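Side-chain contacts in alcohol dehydrogenase superfamily protein (Novosphingobium aromaticivorans, PDB 3GAZ), which probably acts as an NADP-dependent oxidoreductase of the medium-chain dehydrogenase/reductase superfamily: residues Q29-P32 against G33-L36; A122-M125 against R126-S129; L133-I136 against T137-G141; T305-I308 against A309-G312. All coordinates share one frame; numbering follows the deposited sequence.

In the fold
From the N terminus, interaction 1 comes first, closing the tight turn that leads into strand 34-39 at the periphery of the GroES-like part of the chain. Interaction 2 caps the start of helix 125-129. Interaction 3 follows after three intervening residues, joining successive turns of helix 132-145 near the middle of the molecule. Interaction 4, far later, closes the turn from strand 306-307 into helix 311-319. The four run in series, and none nests within or crosses another. Interactions 2 and 4 nevertheless meet in space, where R126 CZ packs at 3.8 Å from T305 CG2. Interactions 1 and 4 both reach the same mixed sheet, with their centres about 27 Å apart.

Interaction 1: residues Q29-P32 against G33-L36; sequences QPAP and GQVL
The backbone doubles back between A31 and Q34, where Q34 N bonds to A31 O at 2.9 Å and the two short runs, 29-32 and 33-36, end up 159° apart in direction. Q34 then adds a second bond with its side chain. Its CG stands beside its own backbone N (chi1 -57°) and the chain beyond is extended, which brings the amide back toward A31. There OE1 takes A31 N at 2.7 Å, in the carbonyl plane and on a lone pair, with an almost straight N-H...O line of 169°. The methyl CB of A31 sits 3.3 Å from the same OE1. A water also donates to Q34 OE1, at 3.0 Å, and to Q29 O, at 2.7 Å, tying in the residue before P30. This is a type II beta turn with the classic Pro-Gly pair, P32 and G33, at its corners; a CB on G33 would be jammed against P32 O. The turn feeds strand 34-39, which pairs with strands 70-78 and 108-112 of the GroES-like domain. Were Q34 cut back to an alanine, A31 N and the water are likely to lose their shared acceptor, leaving the loop freer to swing off the strand. On the apolar side the ring of P30 lies across the strand, its CB 4.2 Å from Q34 CB and its CD 4.1 Å from L36 CB.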
loop_
_atom_site.group_PDB
_atom_site.type_symbol
_atom_site.label_atom_id
_atom_site.label_comp_id
_atom_site.label_asym_id
_atom_site.label_seq_id
_atom_site.Cartn_x
_atom_site.Cartn_y
_atom_site.Cartn_z
ATOM N N GLN A 29 2.545 -3.917 16.773
ATOM C CA GLN A 29 3.796 -4.237 17.443
ATOM C C GLN A 29 4.925 -3.756 16.547
ATOM O O GLN A 29 4.928 -4.029 15.350
ATOM C CB GLN A 29 3.913 -5.743 17.666
ATOM C CG GLN A 29 3.116 -6.251 18.850
ATOM C CD GLN A 29 3.153 -7.762 18.958
ATOM O OE1 GLN A 29 2.543 -8.470 18.153
ATOM N NE2 GLN A 29 3.880 -8.266 19.949
ATOM N N PRO A 30 5.903 -3.037 17.119
ATOM C CA PRO A 30 7.042 -2.510 16.365
ATOM C C PRO A 30 8.039 -3.549 15.869
ATOM O O PRO A 30 8.572 -4.340 16.647
ATOM C CB PRO A 30 7.677 -1.535 17.350
ATOM C CG PRO A 30 7.453 -2.222 18.661
ATOM C CD PRO A 30 6.010 -2.679 18.547
ATOM N N ALA A 31 8.284 -3.537 14.563
ATOM C CA ALA A 31 9.240 -4.449 13.943
ATOM C C ALA A 31 10.600 -3.773 14.047
ATOM O O ALA A 31 10.691 -2.622 14.473
ATOM C CB ALA A 31 8.878 -4.674 12.475
ATOM N N PRO A 32 11.679 -4.477 13.673
ATOM C CA PRO A 32 12.990 -3.829 13.766
ATOM C C PRO A 32 12.967 -2.541 12.945
ATOM O O PRO A 32 12.406 -2.509 11.852
ATOM C CB PRO A 32 13.932 -4.873 13.171
ATOM C CG PRO A 32 13.270 -6.166 13.531
ATOM C CD PRO A 32 11.811 -5.878 13.234
ATOM N N GLY A 33 13.565 -1.482 13.471
ATOM C CA GLY A 33 13.580 -0.228 12.742
ATOM C C GLY A 33 12.369 0.649 13.013
ATOM O O GLY A 33 12.347 1.806 12.597
ATOM N N GLN A 34 11.365 0.111 13.705
ATOM C CA GLN A 34 10.152 0.871 14.028
ATOM C C GLN A 34 10.042 1.190 15.517
ATOM O O GLN A 34 10.707 0.576 16.354
ATOM C CB GLN A 34 8.885 0.084 13.665
ATOM C CG GLN A 34 8.734 -0.375 12.231
ATOM C CD GLN A 34 7.386 -1.049 12.007
ATOM O OE1 GLN A 34 7.008 -1.969 12.740
ATOM N NE2 GLN A 34 6.653 -0.594 10.997
ATOM N N VAL A 35 9.179 2.150 15.836
ATOM C CA VAL A 35 8.899 2.516 17.219
ATOM C C VAL A 35 7.381 2.537 17.307
ATOM O O VAL A 35 6.708 2.796 16.307
ATOM C CB VAL A 35 9.450 3.918 17.608
ATOM C CG1 VAL A 35 10.968 3.915 17.569
ATOM C CG2 VAL A 35 8.880 4.988 16.687
ATOM N N LEU A 36 6.840 2.232 18.481
ATOM C CA LEU A 36 5.396 2.250 18.656
ATOM C C LEU A 36 5.041 3.618 19.195
ATOM O O LEU A 36 5.516 4.019 20.256
ATOM C CB LEU A 36 4.945 1.168 19.643
ATOM C CG LEU A 36 3.428 1.077 19.851
ATOM C CD1 LEU A 36 2.751 0.667 18.542
ATOM C CD2 LEU A 36 3.110 0.070 20.950
HETATM O O HOH W 1 4.547 -3.625 12.700
#

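Interaction 2: residues A122-M125 against R126-S129; sequences ALTM and RQAS
T124 and Q127 grip each other through two reciprocal bonds, the capping box that starts helix 125-129. In one direction Q127 N gives its hydrogen to T124 OG1 at 3.2 Å along a nearly straight line of 171°. In the other, T124 N reaches Q127 OE1 at 2.9 Å, in the carbonyl plane of the amide and on a lone pair. The hydroxyl can serve because it sits between the backbone N and the carbonyl carbon of T124 (chi1 65°), facing into the first turn. Q127 runs extended back past the cap, and the L123 methyl CD2 lies 3.8 Å from its OE1. Replacing Q127 by a leucine would probably cost T124 N its acceptor and reduce the box to the hydroxyl bond alone. Behind the cap, the regular helix bonds take over: A128 N to T124 O at 3.1 Å and S129 N to M125 O at 3.0 Å, while S129 OG donates to R126 O at 2.7 Å. A water bonded to T124 OG1 makes a weak link to R126 NE. Further out, R126 bends away and its NH2 bonds to D302 O. L123 O takes the K119 ammonium, M125 (modelled as selenomethionine) rests on A72 and T74 of strand 70-78 and on A41 of strand 41-43, and R126 lies against A332 and T334 of strand 332-334.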
loop_
_atom_site.group_PDB
_atom_site.type_symbol
_atom_site.label_atom_id
_atom_site.label_comp_id
_atom_site.label_asym_id
_atom_site.label_seq_id
_atom_site.Cartn_x
_atom_site.Cartn_y
_atom_site.Cartn_z
ATOM N N ALA A 122 8.056 23.852 21.750
ATOM C CA ALA A 122 7.106 24.955 21.881
ATOM C C ALA A 122 5.680 24.694 21.394
ATOM O O ALA A 122 4.788 25.503 21.639
ATOM C CB ALA A 122 7.671 26.198 21.177
ATOM N N LEU A 123 5.457 23.576 20.710
ATOM C CA LEU A 123 4.124 23.276 20.193
ATOM C C LEU A 123 3.352 22.251 21.015
ATOM O O LEU A 123 3.939 21.355 21.624
ATOM C CB LEU A 123 4.217 22.749 18.756
ATOM C CG LEU A 123 4.930 23.577 17.683
ATOM C CD1 LEU A 123 4.824 22.844 16.351
ATOM C CD2 LEU A 123 4.308 24.963 17.578
ATOM N N THR A 124 2.029 22.389 21.023
ATOM C CA THR A 124 1.170 21.440 21.715
ATOM C C THR A 124 1.064 20.262 20.745
ATOM O O THR A 124 1.479 20.373 19.591
ATOM C CB THR A 124 -0.243 22.008 21.944
ATOM O OG1 THR A 124 -0.882 22.213 20.676
ATOM C CG2 THR A 124 -0.174 23.330 22.713
HETATM N N MSE A 125 0.517 19.139 21.195
HETATM C CA MSE A 125 0.387 17.985 20.312
HETATM C C MSE A 125 -0.489 18.310 19.095
HETATM O O MSE A 125 -0.212 17.855 17.982
HETATM C CB MSE A 125 -0.185 16.792 21.084
HETATM C CG MSE A 125 0.814 16.132 22.051
HETATM SE SE MSE A 125 2.118 15.169 21.206
HETATM C CE MSE A 125 3.203 14.756 22.601
ATOM N N ARG A 126 -1.539 19.097 19.308
ATOM C CA ARG A 126 -2.429 19.482 18.214
ATOM C C ARG A 126 -1.662 20.289 17.168
ATOM O O ARG A 126 -1.736 20.000 15.975
ATOM C CB ARG A 126 -3.608 20.307 18.748
ATOM C CG ARG A 126 -4.817 19.473 19.192
ATOM C CD ARG A 126 -5.773 20.284 20.072
ATOM N NE ARG A 126 -6.089 21.595 19.508
ATOM C CZ ARG A 126 -6.854 21.798 18.437
ATOM N NH1 ARG A 126 -7.400 20.773 17.797
ATOM N NH2 ARG A 126 -7.065 23.034 18.000
ATOM N N GLN A 127 -0.918 21.296 17.623
ATOM C CA GLN A 127 -0.140 22.146 16.723
ATOM C C GLN A 127 0.868 21.365 15.883
ATOM O O GLN A 127 1.003 21.601 14.685
ATOM C CB GLN A 127 0.621 23.212 17.514
ATOM C CG GLN A 127 -0.212 24.356 18.044
ATOM C CD GLN A 127 0.633 25.326 18.852
ATOM O OE1 GLN A 127 1.247 24.945 19.847
ATOM N NE2 GLN A 127 0.675 26.583 18.423
ATOM N N ALA A 128 1.589 20.452 16.523
ATOM C CA ALA A 128 2.594 19.659 15.831
ATOM C C ALA A 128 1.980 18.665 14.847
ATOM O O ALA A 128 2.553 18.402 13.793
ATOM C CB ALA A 128 3.456 18.922 16.845
ATOM N N SER A 129 0.811 18.126 15.190
ATOM C CA SER A 129 0.147 17.140 14.337
ATOM C C SER A 129 -0.289 17.637 12.951
ATOM O O SER A 129 -0.413 16.839 12.023
ATOM C CB SER A 129 -1.068 16.552 15.059
ATOM O OG SER A 129 -2.140 17.480 15.106
HETATM O O HOH W 2 -3.672 23.566 20.854
#

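Interaction 3: residues L133-I136 against T137-G141; sequences LVFI and TAWEG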
loop_
_atom_site.group_PDB
_atom_site.type_symbol
_atom_site.label_atom_id
_atom_site.label_comp_id
_atom_site.label_asym_id
_atom_site.label_seq_id
_atom_site.Cartn_x
_atom_site.Cartn_y
_atom_site.Cartn_z
ATOM N N LEU A 133 2.794 16.816 6.766
ATOM C CA LEU A 133 2.522 16.826 5.325
ATOM C C LEU A 133 2.696 18.166 4.630
ATOM O O LEU A 133 3.443 18.265 3.652
ATOM C CB LEU A 133 1.114 16.302 5.020
ATOM C CG LEU A 133 0.719 16.384 3.534
ATOM C CD1 LEU A 133 1.707 15.582 2.680
ATOM C CD2 LEU A 133 -0.697 15.857 3.346
ATOM N N VAL A 134 2.014 19.197 5.117
ATOM C CA VAL A 134 2.122 20.496 4.474
ATOM C C VAL A 134 3.526 21.085 4.532
ATOM O O VAL A 134 3.950 21.732 3.580
ATOM C CB VAL A 134 1.084 21.522 5.034
ATOM C CG1 VAL A 134 -0.330 20.996 4.800
ATOM C CG2 VAL A 134 1.333 21.798 6.507
ATOM N N PHE A 135 4.254 20.861 5.625
ATOM C CA PHE A 135 5.616 21.387 5.716
ATOM C C PHE A 135 6.497 20.699 4.677
ATOM O O PHE A 135 7.239 21.346 3.933
ATOM C CB PHE A 135 6.230 21.147 7.101
ATOM C CG PHE A 135 7.617 21.725 7.245
ATOM C CD1 PHE A 135 7.796 23.044 7.659
ATOM C CD2 PHE A 135 8.738 20.975 6.886
ATOM C CE1 PHE A 135 9.074 23.615 7.708
ATOM C CE2 PHE A 135 10.025 21.535 6.930
ATOM C CZ PHE A 135 10.192 22.861 7.342
ATOM N N ILE A 136 6.421 19.373 4.647
ATOM C CA ILE A 136 7.197 18.582 3.704
ATOM C C ILE A 136 6.834 18.969 2.269
ATOM O O ILE A 136 7.706 19.072 1.407
ATOM C CB ILE A 136 6.943 17.072 3.923
ATOM C CG1 ILE A 136 7.596 16.632 5.237
ATOM C CG2 ILE A 136 7.485 16.263 2.753
ATOM C CD1 ILE A 136 7.275 15.208 5.639
ATOM N N THR A 137 5.549 19.192 2.019
ATOM C CA THR A 137 5.102 19.567 0.687
ATOM C C THR A 137 5.715 20.915 0.311
ATOM O O THR A 137 6.280 21.074 -0.774
ATOM C CB THR A 137 3.561 19.647 0.626
ATOM O OG1 THR A 137 3.007 18.351 0.900
ATOM C CG2 THR A 137 3.099 20.109 -0.746
ATOM N N ALA A 138 5.624 21.877 1.226
ATOM C CA ALA A 138 6.176 23.210 0.999
ATOM C C ALA A 138 7.688 23.162 0.798
ATOM O O ALA A 138 8.236 23.854 -0.067
ATOM C CB ALA A 138 5.847 24.113 2.181
ATOM N N TRP A 139 8.356 22.340 1.597
ATOM C CA TRP A 139 9.809 22.211 1.530
ATOM C C TRP A 139 10.311 21.564 0.239
ATOM O O TRP A 139 11.302 22.017 -0.345
ATOM C CB TRP A 139 10.312 21.409 2.731
ATOM C CG TRP A 139 11.806 21.338 2.831
ATOM C CD1 TRP A 139 12.639 20.476 2.172
ATOM C CD2 TRP A 139 12.647 22.181 3.626
ATOM N NE1 TRP A 139 13.950 20.731 2.513
ATOM C CE2 TRP A 139 13.982 21.770 3.405
ATOM C CE3 TRP A 139 12.400 23.242 4.509
ATOM C CZ2 TRP A 139 15.071 22.390 4.033
ATOM C CZ3 TRP A 139 13.487 23.859 5.136
ATOM C CH2 TRP A 139 14.804 23.426 4.893
ATOM N N GLU A 140 9.641 20.509 -0.212
ATOM C CA GLU A 140 10.081 19.846 -1.431
ATOM C C GLU A 140 10.015 20.795 -2.616
ATOM O O GLU A 140 10.845 20.725 -3.517
ATOM C CB GLU A 140 9.237 18.602 -1.721
ATOM C CG GLU A 140 9.264 17.574 -0.604
ATOM C CD GLU A 140 8.885 16.183 -1.075
ATOM O OE1 GLU A 140 7.939 16.055 -1.887
ATOM O OE2 GLU A 140 9.535 15.214 -0.621
ATOM N N GLY A 141 9.030 21.688 -2.606
ATOM C CA GLY A 141 8.887 22.625 -3.704
ATOM C C GLY A 141 9.849 23.791 -3.635
ATOM O O GLY A 141 10.540 24.104 -4.611
#
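The rings of F135 and W139, one helical turn apart, leave the helix in the same direction. Their planes are 24° from parallel but offset, leaving little of one ring above the other: the centroid of the F135 ring is 5.7 Å from that of the six-membered ring of W139. The touch is through the CZ-CE2 side of F135, CZ being 3.6 Å from W139 CE3. Both residues turn CG away from their backbone N (chi1 -178° for F135, -174° for W139), which is how the two rings come to keep in step. Around the pair, A288 and I170 pack on F135, whereas M284, E287 and R174 pack on W139, so this side of helix 132-145 is wedged against helix 278-293 and, through F135, helix 162-173. Along another side, T137 keeps OG1 beside its own backbone N, from where the hydroxyl donates to L133 O at 2.8 Å, coming from above the carbonyl plane. T137 N bonds to that same oxygen at 2.8 Å, and L133 CD1 lies 3.5 Å from the hydroxyl. I136 and E140 run alongside each other, CG2 to CG 4.0 Å. L133 and I136 touch strand 90-94, while A138 meets V166 and I170 of helix 162-173. Chemically, the buried hydroxyl of T137 does not go unmatched: it is held by L133 O and also bonded to T268 OG1, which in turn bonds E140 OE1, so a short polar chain links T137, T268 and E140.

Interaction 4: residues T305-I308 against A309-G312; sequences TFSI and AEIG
E310 folds its side chain back over S307, and the two residues bridge the turn. CG lies beside the backbone N of E310 (chi1 -47°) and the rest of the chain is extended, which carries OE1 to S307 N at 2.8 Å; the N-H meets the carboxylate on its anti side, 26° out of its plane, in a nearly straight bond. On the way, E310 CG passes 3.3 Å from S307 OG. The return bond is backbone to backbone, E310 N to S307 O at 2.9 Å, closing a type I beta turn with E310 as the N-cap of helix 311-319. I308 and I311 run alongside each other, CG1 to CD1 4.1 Å, and a water donates to I308 O at 3.0 Å. The F306 ring carries its CD1 to 3.7 Å from E310 O while packing on A314 and A317 of that helix. The turn thereby opens the beta-alpha-beta unit of strand 306-307, helix 311-319 and strand 332-334, the two strands being parallel. A carboxylate so near a helix N terminus, accepting a backbone N-H, would probably be stabilised in its charged form.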
loop_
_atom_site.group_PDB
_atom_site.type_symbol
_atom_site.label_atom_id
_atom_site.label_comp_id
_atom_site.label_asym_id
_atom_site.label_seq_id
_atom_site.Cartn_x
_atom_site.Cartn_y
_atom_site.Cartn_z
ATOM N N THR A 305 -11.824 21.709 18.440
ATOM C CA THR A 305 -11.280 20.415 18.840
ATOM C C THR A 305 -12.252 19.291 18.488
ATOM O O THR A 305 -13.468 19.507 18.409
ATOM C CB THR A 305 -10.968 20.370 20.354
ATOM O OG1 THR A 305 -12.131 20.746 21.103
ATOM C CG2 THR A 305 -9.824 21.325 20.687
ATOM N N PHE A 306 -11.701 18.096 18.271
ATOM C CA PHE A 306 -12.481 16.919 17.904
ATOM C C PHE A 306 -11.844 15.672 18.511
ATOM O O PHE A 306 -10.645 15.438 18.355
ATOM C CB PHE A 306 -12.517 16.770 16.375
ATOM C CG PHE A 306 -13.044 17.979 15.659
ATOM C CD1 PHE A 306 -14.395 18.086 15.338
ATOM C CD2 PHE A 306 -12.193 19.031 15.337
ATOM C CE1 PHE A 306 -14.893 19.226 14.706
ATOM C CE2 PHE A 306 -12.679 20.176 14.709
ATOM C CZ PHE A 306 -14.038 20.273 14.391
ATOM N N SER A 307 -12.644 14.872 19.206
ATOM C CA SER A 307 -12.137 13.644 19.812
ATOM C C SER A 307 -12.123 12.574 18.730
ATOM O O SER A 307 -12.642 12.786 17.639
ATOM C CB SER A 307 -13.058 13.189 20.940
ATOM O OG SER A 307 -14.320 12.831 20.407
ATOM N N ILE A 308 -11.548 11.418 19.038
ATOM C CA ILE A 308 -11.489 10.335 18.069
ATOM C C ILE A 308 -12.903 9.903 17.678
ATOM O O ILE A 308 -13.094 9.199 16.687
ATOM C CB ILE A 308 -10.719 9.124 18.638
ATOM C CG1 ILE A 308 -10.400 8.135 17.517
ATOM C CG2 ILE A 308 -11.542 8.451 19.728
ATOM C CD1 ILE A 308 -9.441 7.037 17.934
ATOM N N ALA A 309 -13.890 10.337 18.460
ATOM C CA ALA A 309 -15.285 9.994 18.193
ATOM C C ALA A 309 -16.013 11.022 17.323
ATOM O O ALA A 309 -17.157 10.798 16.919
ATOM C CB ALA A 309 -16.036 9.813 19.517
ATOM N N GLU A 310 -15.350 12.134 17.008
ATOM C CA GLU A 310 -15.976 13.191 16.210
ATOM C C GLU A 310 -15.224 13.472 14.908
ATOM O O GLU A 310 -15.240 14.594 14.400
ATOM C CB GLU A 310 -16.055 14.468 17.056
ATOM C CG GLU A 310 -16.598 14.211 18.458
ATOM C CD GLU A 310 -16.377 15.367 19.421
ATOM O OE1 GLU A 310 -15.249 15.906 19.483
ATOM O OE2 GLU A 310 -17.335 15.722 20.139
ATOM N N ILE A 311 -14.582 12.446 14.360
ATOM C CA ILE A 311 -13.806 12.604 13.137
ATOM C C ILE A 311 -14.649 13.022 11.939
ATOM O O ILE A 311 -14.197 13.811 11.111
ATOM C CB ILE A 311 -13.002 11.308 12.841
ATOM C CG1 ILE A 311 -12.065 11.029 14.022
ATOM C CG2 ILE A 311 -12.195 11.459 11.556
ATOM C CD1 ILE A 311 -11.213 9.776 13.884
ATOM N N GLY A 312 -15.873 12.510 11.841
ATOM C CA GLY A 312 -16.734 12.904 10.738
ATOM C C GLY A 312 -16.962 14.408 10.766
ATOM O O GLY A 312 -16.930 15.078 9.728
HETATM O O HOH W 3 -15.348 9.214 14.768
#